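Local coordinates for nucleosome assembly protein 1, putative (Plasmodium falciparum, PDB 3FS3) that probably binds histones and associates with chromatin as a histone chaperone of the nucleosome assembly protein family, at residues I143-I148 against T276-I281. Sequence-based numbering, arbitrary orientation.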
# COMPACT_ATOMS: atom_id res chain seq x y z
N ILE A 143 -10.83 21.01 5.98
CA ILE A 143 -10.15 19.81 6.47
C ILE A 143 -8.78 19.86 5.81
O ILE A 143 -8.68 20.00 4.59
CB ILE A 143 -10.85 18.51 6.03
CG1 ILE A 143 -12.30 18.50 6.51
CG2 ILE A 143 -10.11 17.30 6.62
CD1 ILE A 143 -13.03 17.21 6.16
N ARG A 144 -7.73 19.76 6.62
CA ARG A 144 -6.37 19.81 6.11
C ARG A 144 -5.49 18.72 6.71
O ARG A 144 -5.76 18.21 7.79
CB ARG A 144 -5.74 21.18 6.41
CG ARG A 144 -6.46 22.36 5.77
CD ARG A 144 -5.93 23.72 6.24
NE ARG A 144 -4.56 24.00 5.80
CZ ARG A 144 -3.47 23.65 6.47
NH1 ARG A 144 -3.57 23.00 7.62
NH2 ARG A 144 -2.27 23.94 5.98
N CYS A 145 -4.43 18.37 5.98
CA CYS A 145 -3.48 17.37 6.44
C CYS A 145 -2.10 18.02 6.48
O CYS A 145 -1.69 18.70 5.54
CB CYS A 145 -3.46 16.17 5.49
SG CYS A 145 -2.23 14.91 5.95
N ASP A 146 -1.39 17.80 7.58
CA ASP A 146 -0.05 18.36 7.76
C ASP A 146 0.89 17.30 8.32
O ASP A 146 0.46 16.35 8.97
CB ASP A 146 -0.09 19.52 8.76
CG ASP A 146 -0.63 20.79 8.15
OD1 ASP A 146 -1.28 21.56 8.89
OD2 ASP A 146 -0.38 21.03 6.95
N TYR A 147 2.18 17.48 8.04
CA TYR A 147 3.22 16.58 8.55
C TYR A 147 3.49 17.12 9.94
O TYR A 147 3.28 18.31 10.18
CB TYR A 147 4.52 16.70 7.75
CG TYR A 147 4.53 16.05 6.39
CD1 TYR A 147 4.43 14.66 6.27
CD2 TYR A 147 4.63 16.81 5.23
CE1 TYR A 147 4.45 14.04 5.03
CE2 TYR A 147 4.64 16.20 3.97
CZ TYR A 147 4.55 14.82 3.88
OH TYR A 147 4.55 14.20 2.65
N ILE A 148 3.94 16.27 10.84
CA ILE A 148 4.27 16.73 12.18
C ILE A 148 5.58 17.51 12.01
O ILE A 148 6.56 16.98 11.46
CB ILE A 148 4.51 15.54 13.14
CG1 ILE A 148 3.24 14.69 13.22
CG2 ILE A 148 4.92 16.07 14.51
CD1 ILE A 148 3.36 13.47 14.11
N THR A 276 -8.63 7.67 4.39
CA THR A 276 -9.54 8.06 3.33
C THR A 276 -9.67 9.58 3.27
O THR A 276 -9.72 10.16 2.18
CB THR A 276 -10.94 7.45 3.55
OG1 THR A 276 -10.83 6.02 3.58
CG2 THR A 276 -11.88 7.84 2.43
N ILE A 277 -9.73 10.22 4.43
CA ILE A 277 -9.85 11.67 4.47
C ILE A 277 -8.58 12.29 3.92
O ILE A 277 -8.61 13.19 3.10
CB ILE A 277 -10.08 12.18 5.91
CG1 ILE A 277 -11.49 11.79 6.37
CG2 ILE A 277 -9.86 13.70 5.98
CD1 ILE A 277 -11.83 12.22 7.78
N LYS A 278 -7.45 11.76 4.37
CA LYS A 278 -6.14 12.23 3.96
C LYS A 278 -5.83 12.04 2.47
O LYS A 278 -5.40 12.97 1.80
CB LYS A 278 -5.07 11.51 4.79
CG LYS A 278 -3.64 11.64 4.28
CD LYS A 278 -2.66 11.03 5.28
CE LYS A 278 -1.22 11.16 4.82
NZ LYS A 278 -0.91 10.29 3.65
N GLU A 279 -6.06 10.84 1.96
CA GLU A 279 -5.74 10.55 0.57
C GLU A 279 -6.87 10.71 -0.44
O GLU A 279 -6.61 10.83 -1.63
CB GLU A 279 -5.20 9.13 0.47
CG GLU A 279 -4.11 8.81 1.47
CD GLU A 279 -3.47 7.46 1.21
OE1 GLU A 279 -4.19 6.45 1.19
OE2 GLU A 279 -2.23 7.43 1.02
N ARG A 280 -8.11 10.73 0.03
CA ARG A 280 -9.25 10.84 -0.86
C ARG A 280 -10.06 12.12 -0.77
O ARG A 280 -10.19 12.84 -1.76
CB ARG A 280 -10.16 9.62 -0.67
CG ARG A 280 -9.76 8.41 -1.51
CD ARG A 280 -9.99 8.72 -2.98
NE ARG A 280 -9.93 7.53 -3.83
CZ ARG A 280 -10.36 7.50 -5.09
NH1 ARG A 280 -10.89 8.58 -5.64
NH2 ARG A 280 -10.28 6.38 -5.79
N ILE A 281 -10.62 12.39 0.40
CA ILE A 281 -11.44 13.58 0.60
C ILE A 281 -10.68 14.88 0.32
O ILE A 281 -11.13 15.72 -0.45
CB ILE A 281 -11.99 13.64 2.05
CG1 ILE A 281 -12.74 12.34 2.37
CG2 ILE A 281 -12.91 14.84 2.23
CD1 ILE A 281 -14.01 12.14 1.56
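C145 on strand 140-147 and K278 on helix 260-289 meet sulfur against methylene chain. In K278, CB lies 4.6 Å from C145 SG, short of contact. CG, swung anti to the backbone N (chi1 166°), comes nearest to C145 SG, at 3.9 Å. CD and CE follow in extended form, each 4.0 Å from that same SG, so three successive carbons run past one sulfur. At the end the chain bends (chi4 -70°), and NZ has no partner on the strand; beyond the two segments, K278 makes a cation-pi contact with F158. C145 already starts toward the helix, and chi1 177°, with SG opposite the backbone N, carries the sulfur alongside the lysine chain. Two residues back along the strand, I143 touches I277 by a single pair of methyls, CG2 to CG2 at 3.7 Å, the two side chains crossing at about a right angle. R144, between them, points away from the helix and forms a salt bridge with D146, close to the guanidinium plane but tilted out of the carboxylate plane. The atoms that meet across the contact are all carbon or sulfur, and the two segments bury 180 Å² between them. I282 of the same helix touches I143, C145 and I277, while F162 of strand 158-164 packs on both isoleucines. Helix 260-289 is thereby laid against one face of the four-stranded antiparallel sheet at one of its two outermost strands within this chain, 140-147, which pairs antiparallel with 158-164 through backbone bonds such as R144 with S161.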